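Local atomic coordinates of ribose-phosphate pyrophosphokinase (Mycobacterium smegmatis, PDB entry 5MP7), a protein that probably makes phosphoribosyl pyrophosphate, a precursor of nucleotides, by transferring the pyrophosphoryl group of ATP to ribose 5-phosphate with the help of magnesium. Residues G17-E22 / N72-E77; A61-S66 / M76-M81; I93-P98 / A127-I132; Y100-Q105 / R118-L123; L12-G17 / V33-Q38. One frame throughout, in Å; residues are numbered along the deposited sequence.

In the fold
All five contacts lie in the half of the subunit built on the five-stranded parallel sheet 12-16, 60-64, 92-97, 131-135, 150-153. Interaction 5 opens first along the chain, and its segments alternate with those of interaction 1. Interaction 2 opens inside the loop of interaction 1 and ends on the same helix; interaction 3 comes after both and encloses interaction 4. Interactions 1 and 2 share Met76 and Glu77 of helix 71-87, their centres about 7 Å apart. Interactions 2, 3 and 5 reach the same sheet. Interactions 4 and 5 are furthest apart, about 24 Å between centres. Interaction 4 carries predicted ATP-binding residues beside a second subunit, whereas interaction 5 touches no other chain.

Interaction 1 (G17-E22 / N72-E77); sequences GRAHPE and NQWLME
Glu77 OE2 is gripped twice by the guanidinium of Arg18. Arg18 NE lies 2.9 Å from Glu77 OE2 and takes its syn lone pair. Arg18 NH2 is equally close to Glu77 OE2 but comes from above the carboxylate plane. The oxygen sits near the guanidinium plane, at the edge of the group. The grip is side-on, through NE and NH2, and twisted: the two planes are 50° apart. A bend at chi3 (-70°) turns the end of Arg18 back to the helix. Glu77, extended from the helix, carries its carboxylate to the 17-18 backbone and the Arg18 guanidinium.

The other carboxylate oxygen accepts from the backbone. Arg18 N donates to Glu77 OE1 over 3.0 Å, in a fairly straight bond (165°). Gly17 CA rests 3.3 Å from Glu77 OE1, and Gln65 gives this oxygen a further hydrogen bond.

Next to the charged pair is an apolar patch. Ala19 CB sits over the centre of the Trp74 five-membered ring, 3.5 Å from its centroid, in a CH-pi contact. Gln73 CD lies on the opposite face of the indole, toward its rim. Arg18 CB approaches the far end of the indole, 3.9 Å from Trp74 CZ3.

Residues 17-20 lead from strand 12-16 into helix 21-31, with His20 at the N-cap. Helix 71-87 thus holds the start of this connection. Arg18 NH2 also forms a salt bridge with Asp42. With so many donors around it, the buried Glu77 carboxylate probably stays ionised, flanked by a partner that is itself shared between two acids.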
# COMPACT_ATOMS: atom_id res chain seq x y z
N GLY A 17 33.69 37.24 -24.35
CA GLY A 17 33.14 36.15 -23.56
C GLY A 17 33.35 36.36 -22.06
O GLY A 17 33.98 37.31 -21.64
N ARG A 18 32.78 35.46 -21.27
CA ARG A 18 32.74 35.57 -19.81
C ARG A 18 33.98 35.05 -19.09
O ARG A 18 34.10 35.25 -17.91
CB ARG A 18 31.54 34.79 -19.27
CG ARG A 18 30.19 35.38 -19.65
CD ARG A 18 29.08 34.42 -19.24
NE ARG A 18 29.09 33.21 -20.08
CZ ARG A 18 28.53 32.03 -19.78
NH1 ARG A 18 27.90 31.86 -18.62
NH2 ARG A 18 28.59 31.03 -20.65
N ALA A 19 34.90 34.40 -19.79
CA ALA A 19 36.03 33.76 -19.13
C ALA A 19 37.02 34.71 -18.44
O ALA A 19 37.60 34.37 -17.42
CB ALA A 19 36.78 32.85 -20.11
N HIS A 20 37.24 35.90 -18.98
CA HIS A 20 38.29 36.72 -18.45
C HIS A 20 37.88 38.15 -18.57
O HIS A 20 38.40 38.88 -19.38
CB HIS A 20 39.58 36.41 -19.17
CG HIS A 20 40.78 37.05 -18.55
ND1 HIS A 20 42.02 37.05 -19.16
CD2 HIS A 20 40.93 37.77 -17.42
CE1 HIS A 20 42.87 37.74 -18.44
NE2 HIS A 20 42.24 38.19 -17.37
N PRO A 21 36.95 38.57 -17.69
CA PRO A 21 36.39 39.94 -17.70
C PRO A 21 37.38 41.10 -17.44
O PRO A 21 37.20 42.18 -18.01
CB PRO A 21 35.26 39.88 -16.65
CG PRO A 21 35.50 38.63 -15.84
CD PRO A 21 36.34 37.70 -16.66
N GLU A 22 38.39 40.91 -16.60
CA GLU A 22 39.39 41.97 -16.38
C GLU A 22 40.15 42.32 -17.64
O GLU A 22 40.42 43.50 -17.90
CB GLU A 22 40.38 41.59 -15.24
CG GLU A 22 39.75 41.68 -13.79
CD GLU A 22 40.58 41.00 -12.69
OE1 GLU A 22 41.78 40.72 -12.92
OE2 GLU A 22 40.03 40.75 -11.58
N ASN A 72 36.91 23.93 -22.98
CA ASN A 72 36.03 23.61 -24.09
C ASN A 72 34.73 24.41 -24.13
O ASN A 72 34.22 24.74 -25.20
CB ASN A 72 35.74 22.12 -24.07
CG ASN A 72 37.00 21.31 -24.18
OD1 ASN A 72 37.74 21.42 -25.19
ND2 ASN A 72 37.30 20.51 -23.14
N GLN A 73 34.21 24.71 -22.95
CA GLN A 73 33.10 25.62 -22.79
C GLN A 73 33.39 27.01 -23.39
O GLN A 73 32.54 27.60 -24.05
CB GLN A 73 32.81 25.78 -21.31
CG GLN A 73 31.62 26.64 -21.01
CD GLN A 73 31.54 26.97 -19.53
OE1 GLN A 73 32.09 26.25 -18.70
NE2 GLN A 73 30.84 28.06 -19.19
N TRP A 74 34.59 27.52 -23.17
CA TRP A 74 34.90 28.88 -23.64
C TRP A 74 35.17 28.91 -25.12
O TRP A 74 34.91 29.91 -25.79
CB TRP A 74 36.07 29.50 -22.88
CG TRP A 74 35.91 29.51 -21.42
CD1 TRP A 74 36.76 28.97 -20.53
CD2 TRP A 74 34.83 30.05 -20.66
NE1 TRP A 74 36.29 29.12 -19.26
CE2 TRP A 74 35.11 29.80 -19.31
CE3 TRP A 74 33.66 30.73 -20.99
CZ2 TRP A 74 34.27 30.21 -18.27
CZ3 TRP A 74 32.81 31.13 -19.95
CH2 TRP A 74 33.13 30.87 -18.60
N LEU A 75 35.71 27.82 -25.63
CA LEU A 75 35.90 27.65 -27.07
C LEU A 75 34.57 27.59 -27.81
O LEU A 75 34.40 28.27 -28.83
CB LEU A 75 36.74 26.39 -27.35
CG LEU A 75 37.01 26.12 -28.81
CD1 LEU A 75 37.72 27.30 -29.50
CD2 LEU A 75 37.83 24.83 -28.89
N MET A 76 33.61 26.81 -27.30
CA MET A 76 32.24 26.81 -27.86
C MET A 76 31.55 28.16 -27.75
O MET A 76 30.91 28.56 -28.68
CB MET A 76 31.35 25.78 -27.21
CG MET A 76 31.73 24.35 -27.57
SD MET A 76 31.72 23.95 -29.34
CE MET A 76 30.17 24.69 -29.87
N GLU A 77 31.75 28.89 -26.65
CA GLU A 77 31.16 30.21 -26.53
C GLU A 77 31.66 31.15 -27.62
O GLU A 77 30.89 31.90 -28.19
CB GLU A 77 31.37 30.80 -25.12
CG GLU A 77 30.80 32.20 -24.96
CD GLU A 77 30.74 32.70 -23.50
OE1 GLU A 77 31.77 33.22 -22.96
OE2 GLU A 77 29.63 32.62 -22.89

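Interaction 2 (A61-S66 / M76-M81); sequences AFVLQS and MEQLIM
Gln65 and Gln78 form the close-packed end of this buried contact. Their side chains slide past each other in opposite directions, with the amide planes 64° apart. Gln65 CB rests 3.6 Å from Gln78 CD, against the amide. Beyond it the Gln65 chain bends at chi2 (76°), which carries its amide to Glu77. There Gln65 NE2 donates to Glu77 OE1 over 2.9 Å. The bond arrives on the anti side of the carboxylate, and amide and carboxylate are nearly coplanar. Gln65 NE2 also bonds Trp74 O, so this amide and the acid are fixed by several partners.

The Val63 end is looser. There Val63 CG1 lies 4.0 Å from Met81 CE, in van der Waals contact. Gln78 NE2 adds a weak, bent bond to Val63 O (3.2 Å), which also accepts from the backbone of Ile96 in the next strand. That amide nitrogen also bonds Ile96 O.

Strand residues 61-64 and helix residues 76-81 run nearly antiparallel, their axes 9.4 Å apart at the closest. Strand 60-64 and helix 71-87 begin a beta-alpha-beta crossover that ends in strand 92-97. The strand lies between strands 12-16 and 92-97, and the helix packs on the Val63 face.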
# COMPACT_ATOMS: atom_id res chain seq x y z
N ALA A 61 34.13 43.42 -36.20
CA ALA A 61 33.94 42.81 -34.90
C ALA A 61 35.22 42.16 -34.45
O ALA A 61 35.91 41.53 -35.25
CB ALA A 61 32.85 41.77 -34.95
N PHE A 62 35.53 42.35 -33.17
CA PHE A 62 36.66 41.69 -32.52
C PHE A 62 36.11 40.90 -31.34
O PHE A 62 35.50 41.46 -30.43
CB PHE A 62 37.66 42.74 -32.09
CG PHE A 62 38.28 43.44 -33.24
CD1 PHE A 62 37.62 44.49 -33.87
CD2 PHE A 62 39.49 43.03 -33.74
CE1 PHE A 62 38.18 45.12 -34.99
CE2 PHE A 62 40.06 43.67 -34.85
CZ PHE A 62 39.41 44.74 -35.46
N VAL A 63 36.26 39.59 -31.39
CA VAL A 63 35.62 38.71 -30.41
C VAL A 63 36.71 38.18 -29.52
O VAL A 63 37.45 37.35 -29.92
CB VAL A 63 34.93 37.54 -31.08
CG1 VAL A 63 34.17 36.73 -30.06
CG2 VAL A 63 34.00 38.08 -32.14
N LEU A 64 36.77 38.68 -28.29
CA LEU A 64 37.83 38.40 -27.37
C LEU A 64 37.41 37.32 -26.39
O LEU A 64 36.48 37.48 -25.65
CB LEU A 64 38.20 39.67 -26.63
CG LEU A 64 39.16 39.62 -25.43
CD1 LEU A 64 40.49 38.95 -25.72
CD2 LEU A 64 39.40 41.05 -24.98
N GLN A 65 38.11 36.20 -26.40
CA GLN A 65 37.87 35.15 -25.45
C GLN A 65 39.20 34.54 -24.99
O GLN A 65 39.99 34.02 -25.80
CB GLN A 65 36.97 34.07 -26.07
CG GLN A 65 36.60 32.93 -25.14
CD GLN A 65 35.52 33.33 -24.12
OE1 GLN A 65 35.70 34.23 -23.31
NE2 GLN A 65 34.39 32.64 -24.16
N SER A 66 39.41 34.54 -23.68
CA SER A 66 40.48 33.76 -23.08
C SER A 66 39.97 32.33 -22.77
O SER A 66 38.79 32.10 -22.75
CB SER A 66 40.92 34.47 -21.83
OG SER A 66 42.14 33.96 -21.41
N MET A 76 33.61 26.81 -27.30
CA MET A 76 32.24 26.81 -27.86
C MET A 76 31.55 28.16 -27.75
O MET A 76 30.91 28.56 -28.68
CB MET A 76 31.35 25.78 -27.21
CG MET A 76 31.73 24.35 -27.57
SD MET A 76 31.72 23.95 -29.34
CE MET A 76 30.17 24.69 -29.87
N GLU A 77 31.75 28.89 -26.65
CA GLU A 77 31.16 30.21 -26.53
C GLU A 77 31.66 31.15 -27.62
O GLU A 77 30.89 31.90 -28.19
CB GLU A 77 31.37 30.80 -25.12
CG GLU A 77 30.80 32.20 -24.96
CD GLU A 77 30.74 32.70 -23.50
OE1 GLU A 77 31.77 33.22 -22.96
OE2 GLU A 77 29.63 32.62 -22.89
N GLN A 78 32.97 31.13 -27.88
CA GLN A 78 33.55 31.94 -28.93
C GLN A 78 33.02 31.56 -30.31
O GLN A 78 32.68 32.43 -31.09
CB GLN A 78 35.08 31.84 -28.89
CG GLN A 78 35.77 32.77 -29.86
CD GLN A 78 37.22 32.97 -29.51
OE1 GLN A 78 37.89 32.02 -29.17
NE2 GLN A 78 37.70 34.20 -29.55
N LEU A 79 32.94 30.26 -30.60
CA LEU A 79 32.38 29.81 -31.88
C LEU A 79 30.92 30.21 -32.05
O LEU A 79 30.53 30.60 -33.15
CB LEU A 79 32.47 28.29 -32.05
CG LEU A 79 33.88 27.73 -32.10
CD1 LEU A 79 33.84 26.22 -31.97
CD2 LEU A 79 34.60 28.15 -33.35
N ILE A 80 30.14 30.12 -30.98
CA ILE A 80 28.72 30.52 -31.01
C ILE A 80 28.56 32.03 -31.27
O ILE A 80 27.75 32.43 -32.07
CB ILE A 80 28.00 30.07 -29.75
CG1 ILE A 80 27.78 28.57 -29.83
CG2 ILE A 80 26.64 30.71 -29.59
CD1 ILE A 80 27.57 27.92 -28.47
N MET A 81 29.39 32.86 -30.63
CA MET A 81 29.39 34.29 -30.88
C MET A 81 29.77 34.63 -32.30
O MET A 81 29.22 35.55 -32.90
CB MET A 81 30.36 35.01 -29.92
CG MET A 81 29.77 35.20 -28.54
SD MET A 81 30.92 35.70 -27.23
CE MET A 81 31.06 37.43 -27.57

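Interaction 3 (I93-P98 / A127-I132); sequences ITAILP and AGADRI
Backbone hydrogen bonds join strand 92-97 to the start of the parallel strand 131-135 and to Asp130 just before it. Asp130 N donates to Ile93 O over 2.9 Å. Arg131 N reaches the same Ile93 O only weakly. One step on, Ala95 N lies 2.9 Å from Arg131 O and donates to it. Ile132 CA adds a CH contact to Ala95 O at 3.3 Å. Thr94 is paired with Arg131 and Ala95 with Ile132.

Two polar side chains add to this. Asp130 OD2 accepts from Ile93 N over 3.0 Å through its anti lone pair. The residue therefore holds Ile93 at both ends, with its amide N on the carbonyl and its carboxylate on the amide. Arg131 NH1 donates to Thr94 OG1 at 3.2 Å, near the guanidinium plane. Arg131 leaves its backbone extended, which lays its methylenes along Thr94 CG2; the bend at chi3 (-73°) then turns the guanidinium to the hydroxyl.

The apolar contacts are light. Leu97 CD1 touches Ile132 CG2 at 4.1 Å. Separately, the Ile93 CD1 methyl makes van der Waals contact with Gly128 O at 3.6 Å. Gly128 has positive phi (126°) and ends helix 116-127 in a Schellman motif, from which the chain turns into strand 131-135.

The contact closes the beta-alpha-beta unit of strand 92-97, helix 116-127 and strand 131-135. Strand 60-64 borders strand 92-97 on its other edge. Helix 302-314 covers the Thr94 and Arg131 face, and Leu97 on the other face reaches Gln78 of helix 71-87.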
# COMPACT_ATOMS: atom_id res chain seq x y z
N ILE A 93 35.08 39.70 -39.18
CA ILE A 93 35.15 39.09 -37.85
C ILE A 93 36.58 38.64 -37.55
O ILE A 93 37.14 37.80 -38.24
CB ILE A 93 34.22 37.87 -37.74
CG1 ILE A 93 32.82 38.30 -38.10
CG2 ILE A 93 34.23 37.31 -36.32
CD1 ILE A 93 31.89 37.14 -38.32
N THR A 94 37.17 39.19 -36.51
CA THR A 94 38.47 38.75 -36.04
C THR A 94 38.31 38.06 -34.68
O THR A 94 37.76 38.62 -33.78
CB THR A 94 39.41 39.96 -35.89
OG1 THR A 94 39.52 40.67 -37.13
CG2 THR A 94 40.77 39.50 -35.45
N ALA A 95 38.79 36.83 -34.55
CA ALA A 95 38.82 36.12 -33.30
C ALA A 95 40.14 36.40 -32.59
O ALA A 95 41.22 36.29 -33.18
CB ALA A 95 38.68 34.64 -33.52
N ILE A 96 40.06 36.77 -31.33
CA ILE A 96 41.24 37.00 -30.53
C ILE A 96 41.31 35.91 -29.48
O ILE A 96 40.42 35.77 -28.65
CB ILE A 96 41.16 38.37 -29.87
CG1 ILE A 96 41.23 39.44 -30.94
CG2 ILE A 96 42.30 38.56 -28.90
CD1 ILE A 96 40.77 40.76 -30.41
N LEU A 97 42.38 35.12 -29.52
CA LEU A 97 42.56 34.04 -28.57
C LEU A 97 43.90 34.22 -27.89
O LEU A 97 44.87 33.71 -28.38
CB LEU A 97 42.51 32.71 -29.28
CG LEU A 97 41.15 32.39 -29.91
CD1 LEU A 97 41.13 32.90 -31.33
CD2 LEU A 97 40.90 30.89 -29.94
N PRO A 98 43.97 34.98 -26.79
CA PRO A 98 45.28 35.32 -26.24
C PRO A 98 46.09 34.08 -25.90
O PRO A 98 47.28 34.06 -26.16
CB PRO A 98 44.93 36.12 -24.99
CG PRO A 98 43.59 36.69 -25.26
CD PRO A 98 42.88 35.65 -26.06
N ALA A 127 32.99 28.66 -38.44
CA ALA A 127 32.09 29.54 -37.70
C ALA A 127 31.91 30.89 -38.36
O ALA A 127 30.89 31.54 -38.16
CB ALA A 127 32.57 29.70 -36.28
N GLY A 128 32.90 31.35 -39.11
CA GLY A 128 32.87 32.63 -39.84
C GLY A 128 34.02 33.58 -39.58
O GLY A 128 33.97 34.73 -40.03
N ALA A 129 35.06 33.17 -38.87
CA ALA A 129 36.16 34.09 -38.59
C ALA A 129 37.00 34.34 -39.84
O ALA A 129 37.31 33.44 -40.58
CB ALA A 129 37.04 33.55 -37.48
N ASP A 130 37.38 35.58 -40.03
CA ASP A 130 38.23 36.01 -41.12
C ASP A 130 39.70 36.17 -40.70
O ASP A 130 40.58 36.12 -41.53
CB ASP A 130 37.66 37.32 -41.67
CG ASP A 130 36.16 37.17 -42.12
OD1 ASP A 130 35.91 36.28 -43.01
OD2 ASP A 130 35.25 37.93 -41.60
N ARG A 131 39.96 36.33 -39.42
CA ARG A 131 41.29 36.58 -38.92
C ARG A 131 41.41 36.00 -37.51
O ARG A 131 40.42 35.88 -36.81
CB ARG A 131 41.51 38.06 -38.88
CG ARG A 131 42.86 38.48 -38.36
CD ARG A 131 43.03 39.97 -38.25
NE ARG A 131 43.18 40.56 -39.58
CZ ARG A 131 42.19 40.99 -40.36
NH1 ARG A 131 40.92 40.97 -39.95
NH2 ARG A 131 42.50 41.51 -41.56
N ILE A 132 42.61 35.57 -37.14
CA ILE A 132 42.91 35.11 -35.80
C ILE A 132 44.08 35.95 -35.26
O ILE A 132 45.06 36.19 -35.95
CB ILE A 132 43.30 33.64 -35.79
CG1 ILE A 132 42.10 32.80 -36.11
CG2 ILE A 132 43.83 33.22 -34.44
CD1 ILE A 132 42.44 31.33 -36.28

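Interaction 4 (Y100-Q105 / R118-L123); sequences YPYARQ and RLVADL
The rings of Tyr100 and Tyr102 both meet the side chain of Val120 at a slant, one on each of its methyl branches. Val120 CG1 lies 4.0 Å from Tyr100 CZ, and Val120 CG2 lies 3.9 Å from Tyr102 CD2. With CG1 anti to its backbone N (chi1 168°), Val120 offers one branch to each ring. Pro101 fills in between, its carbonyl O 3.7 Å from Val120 CG2. Tyr100 OH reaches past Val120 and packs 3.5 Å from Ala121 CB. It finds its hydrogen bond at Ala117 O, one turn earlier in the helix.

Two overlapping beta turns shape residues 100-105, a type II turn from Tyr100 to Ala103 and a type I turn from Tyr102 to Gln105. Tyr102 takes positive phi (68°) in the first of them. The loop follows strand 92-97 and folds back on helix 116-127. It carries Arg104 and Gln105, which are predicted to bind ATP.

A second subunit completes the surroundings. Its Glu47 accepts from Tyr102 N and forms a salt bridge with Arg104. The Tyr102 hydroxyl bonds Asn72 of its own chain and Ile48 N of the second subunit.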
# COMPACT_ATOMS: atom_id res chain seq x y z
N TYR A 100 46.05 30.29 -27.16
CA TYR A 100 45.46 29.47 -28.22
C TYR A 100 45.19 28.06 -27.70
O TYR A 100 46.11 27.35 -27.33
CB TYR A 100 46.38 29.45 -29.42
CG TYR A 100 45.80 28.86 -30.67
CD1 TYR A 100 45.75 27.48 -30.86
CD2 TYR A 100 45.40 29.67 -31.72
CE1 TYR A 100 45.28 26.93 -32.05
CE2 TYR A 100 44.91 29.13 -32.92
CZ TYR A 100 44.88 27.76 -33.08
OH TYR A 100 44.42 27.19 -34.23
N PRO A 101 43.94 27.67 -27.60
CA PRO A 101 43.63 26.34 -27.09
C PRO A 101 44.09 25.22 -28.01
O PRO A 101 43.97 25.35 -29.23
CB PRO A 101 42.09 26.33 -27.00
CG PRO A 101 41.62 27.45 -27.85
CD PRO A 101 42.77 28.31 -28.22
N TYR A 102 44.57 24.13 -27.39
CA TYR A 102 45.08 22.96 -28.03
C TYR A 102 46.39 23.19 -28.76
O TYR A 102 46.79 22.37 -29.57
CB TYR A 102 44.02 22.33 -28.95
CG TYR A 102 42.93 21.72 -28.19
CD1 TYR A 102 43.07 20.48 -27.66
CD2 TYR A 102 41.74 22.42 -27.95
CE1 TYR A 102 42.06 19.89 -26.94
CE2 TYR A 102 40.71 21.85 -27.24
CZ TYR A 102 40.88 20.58 -26.73
OH TYR A 102 39.92 20.02 -25.93
N ALA A 103 47.07 24.29 -28.48
CA ALA A 103 48.35 24.61 -29.17
C ALA A 103 49.41 23.55 -28.97
O ALA A 103 50.20 23.34 -29.87
CB ALA A 103 48.88 25.96 -28.75
N ARG A 104 49.40 22.87 -27.82
CA ARG A 104 50.35 21.80 -27.59
C ARG A 104 50.14 20.56 -28.47
O ARG A 104 51.11 19.86 -28.78
CB ARG A 104 50.40 21.42 -26.12
CG ARG A 104 51.16 22.45 -25.30
CD ARG A 104 51.02 22.20 -23.81
NE ARG A 104 49.63 22.28 -23.39
CZ ARG A 104 49.18 22.00 -22.16
NH1 ARG A 104 50.00 21.60 -21.20
NH2 ARG A 104 47.89 22.14 -21.90
N GLN A 105 48.91 20.31 -28.90
CA GLN A 105 48.62 19.22 -29.86
C GLN A 105 48.71 19.72 -31.31
O GLN A 105 47.71 19.82 -32.00
CB GLN A 105 47.27 18.63 -29.53
CG GLN A 105 46.96 17.33 -30.26
CD GLN A 105 47.84 16.16 -29.83
OE1 GLN A 105 48.07 15.95 -28.64
NE2 GLN A 105 48.36 15.42 -30.79
N ARG A 118 45.12 22.30 -35.38
CA ARG A 118 44.63 22.52 -36.73
C ARG A 118 43.09 22.46 -36.73
O ARG A 118 42.44 23.23 -37.43
CB ARG A 118 45.26 21.52 -37.73
CG ARG A 118 44.60 21.46 -39.12
CD ARG A 118 44.64 22.81 -39.81
NE ARG A 118 43.79 22.98 -40.97
CZ ARG A 118 44.14 22.81 -42.25
NH1 ARG A 118 43.26 23.11 -43.19
NH2 ARG A 118 45.32 22.31 -42.62
N LEU A 119 42.52 21.56 -35.95
CA LEU A 119 41.05 21.46 -35.86
C LEU A 119 40.45 22.75 -35.31
O LEU A 119 39.47 23.21 -35.83
CB LEU A 119 40.61 20.28 -35.00
CG LEU A 119 39.12 20.11 -34.75
CD1 LEU A 119 38.39 19.72 -36.02
CD2 LEU A 119 38.91 19.08 -33.65
N VAL A 120 41.08 23.35 -34.31
CA VAL A 120 40.61 24.63 -33.77
C VAL A 120 40.57 25.72 -34.84
O VAL A 120 39.61 26.48 -34.92
CB VAL A 120 41.48 25.08 -32.60
CG1 VAL A 120 41.22 26.54 -32.21
CG2 VAL A 120 41.23 24.20 -31.40
N ALA A 121 41.62 25.82 -35.64
CA ALA A 121 41.64 26.82 -36.72
C ALA A 121 40.54 26.58 -37.74
O ALA A 121 39.95 27.53 -38.21
CB ALA A 121 43.00 26.88 -37.41
N ASP A 122 40.28 25.32 -38.09
CA ASP A 122 39.24 24.97 -39.05
C ASP A 122 37.85 25.28 -38.52
O ASP A 122 37.00 25.74 -39.27
CB ASP A 122 39.29 23.50 -39.40
CG ASP A 122 40.56 23.10 -40.19
OD1 ASP A 122 41.17 23.99 -40.83
OD2 ASP A 122 40.92 21.88 -40.18
N LEU A 123 37.62 24.99 -37.25
CA LEU A 123 36.36 25.32 -36.63
C LEU A 123 36.11 26.84 -36.57
O LEU A 123 35.02 27.28 -36.82
CB LEU A 123 36.30 24.75 -35.21
CG LEU A 123 36.48 23.26 -35.00
CD1 LEU A 123 36.25 22.97 -33.54
CD2 LEU A 123 35.60 22.40 -35.87

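Interaction 5 (L12-G17 / V33-Q38); sequences LMLFAG and VAVTAQ
Strand 12-16 is the outermost strand of the parallel sheet within this chain, and residues 33-38, which lead from helix 21-31 into strand 38-42, run along its outer side. Residues 34-37 have polyproline II-like backbone angles, and they meet the strand mainly through Thr36. Leu14 O accepts two bonds from this residue. Thr36 N donates to Leu14 O over 2.9 Å, nearly along the C=O axis. Thr36 OG1 donates to the same oxygen over 3.1 Å, from above the carbonyl plane. With OG1 anti to its carbonyl carbon (chi1 -58°), Thr36 turns the hydroxyl back to the strand and leaves CG2 for apolar neighbours.

Those neighbours are Met13 and Phe15. Met13 bends at chi3, which brings its CE to 3.5 Å from Thr36 CG2. Phe15 CE2 is 3.6 Å from Thr36 CG2. Thr36 OG1 stands over one face of the Phe15 ring, toward its rim.

Val35 packs on the other face of the strand, that of Leu14 and Ala16. Val35 CG2 lies 4.2 Å from Leu14 CD2, and Val35 CG1 lies 4.1 Å from Ala16 CB. Further along, a water takes over from direct bonds: it accepts from Ala16 N at 3.0 Å and donates to Thr36 O at 2.9 Å.

On its inner side, strand 12-16 pairs with strand 60-64. Helix 21-31 packs on the face of Leu14 and Ala16 through Ala24 and Ala28. Phe15 points to the other face, where it touches Met81 and Leu85 of helix 71-87 and meets Phe52 edge-to-face.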
# COMPACT_ATOMS: atom_id res chain seq x y z
N LEU A 12 33.87 49.98 -35.27
CA LEU A 12 34.59 49.00 -34.46
C LEU A 12 33.70 48.52 -33.33
O LEU A 12 33.21 49.32 -32.55
CB LEU A 12 35.87 49.64 -33.89
CG LEU A 12 37.00 48.72 -33.42
CD1 LEU A 12 38.25 49.50 -33.05
CD2 LEU A 12 36.61 47.90 -32.20
N MET A 13 33.50 47.23 -33.23
CA MET A 13 32.77 46.66 -32.12
C MET A 13 33.54 45.54 -31.47
O MET A 13 34.05 44.64 -32.09
CB MET A 13 31.41 46.15 -32.56
CG MET A 13 30.43 47.27 -32.71
SD MET A 13 28.83 46.69 -33.31
CE MET A 13 28.00 46.37 -31.75
N LEU A 14 33.55 45.59 -30.16
CA LEU A 14 34.30 44.69 -29.35
C LEU A 14 33.30 43.81 -28.60
O LEU A 14 32.42 44.29 -27.92
CB LEU A 14 35.20 45.54 -28.44
CG LEU A 14 36.02 44.76 -27.40
CD1 LEU A 14 37.14 43.89 -28.01
CD2 LEU A 14 36.60 45.79 -26.45
N PHE A 15 33.48 42.52 -28.72
CA PHE A 15 32.66 41.53 -28.04
C PHE A 15 33.57 40.72 -27.12
O PHE A 15 34.73 40.50 -27.43
CB PHE A 15 32.05 40.60 -29.06
CG PHE A 15 31.23 41.31 -30.07
CD1 PHE A 15 31.80 41.89 -31.19
CD2 PHE A 15 29.86 41.43 -29.88
CE1 PHE A 15 31.00 42.58 -32.09
CE2 PHE A 15 29.07 42.11 -30.76
CZ PHE A 15 29.63 42.70 -31.85
N ALA A 16 33.04 40.25 -26.00
CA ALA A 16 33.84 39.51 -25.06
C ALA A 16 33.05 38.38 -24.47
O ALA A 16 31.87 38.53 -24.16
CB ALA A 16 34.33 40.42 -23.95
N GLY A 17 33.69 37.24 -24.35
CA GLY A 17 33.14 36.15 -23.56
C GLY A 17 33.35 36.36 -22.06
O GLY A 17 33.98 37.31 -21.64
N VAL A 33 36.37 52.14 -26.16
CA VAL A 33 35.17 51.59 -26.78
C VAL A 33 34.54 50.69 -25.76
O VAL A 33 35.24 49.88 -25.19
CB VAL A 33 35.53 50.76 -28.04
CG1 VAL A 33 34.33 49.99 -28.56
CG2 VAL A 33 36.05 51.68 -29.14
N ALA A 34 33.24 50.81 -25.54
CA ALA A 34 32.54 49.92 -24.61
C ALA A 34 32.40 48.53 -25.23
O ALA A 34 32.30 48.39 -26.45
CB ALA A 34 31.17 50.48 -24.26
N VAL A 35 32.41 47.51 -24.37
CA VAL A 35 32.12 46.15 -24.78
C VAL A 35 30.65 46.10 -25.14
O VAL A 35 29.83 46.67 -24.46
CB VAL A 35 32.40 45.15 -23.66
CG1 VAL A 35 31.98 43.73 -24.06
CG2 VAL A 35 33.88 45.15 -23.32
N THR A 36 30.33 45.43 -26.24
CA THR A 36 28.98 45.35 -26.74
C THR A 36 28.12 44.49 -25.82
O THR A 36 28.54 43.44 -25.36
CB THR A 36 28.98 44.72 -28.15
OG1 THR A 36 29.79 45.53 -29.01
CG2 THR A 36 27.61 44.68 -28.72
N ALA A 37 26.93 44.99 -25.54
CA ALA A 37 26.02 44.39 -24.58
C ALA A 37 25.52 43.07 -25.12
O ALA A 37 25.20 42.96 -26.30
CB ALA A 37 24.82 45.32 -24.33
N GLN A 38 25.48 42.08 -24.26
CA GLN A 38 24.96 40.80 -24.65
C GLN A 38 24.48 40.02 -23.47
O GLN A 38 24.99 40.16 -22.39
CB GLN A 38 26.05 40.03 -25.40
CG GLN A 38 27.29 39.75 -24.54
CD GLN A 38 28.20 38.69 -25.03
OE1 GLN A 38 28.29 38.48 -26.21
NE2 GLN A 38 28.91 38.02 -24.11
O HOH W 1 30.26 41.17 -25.51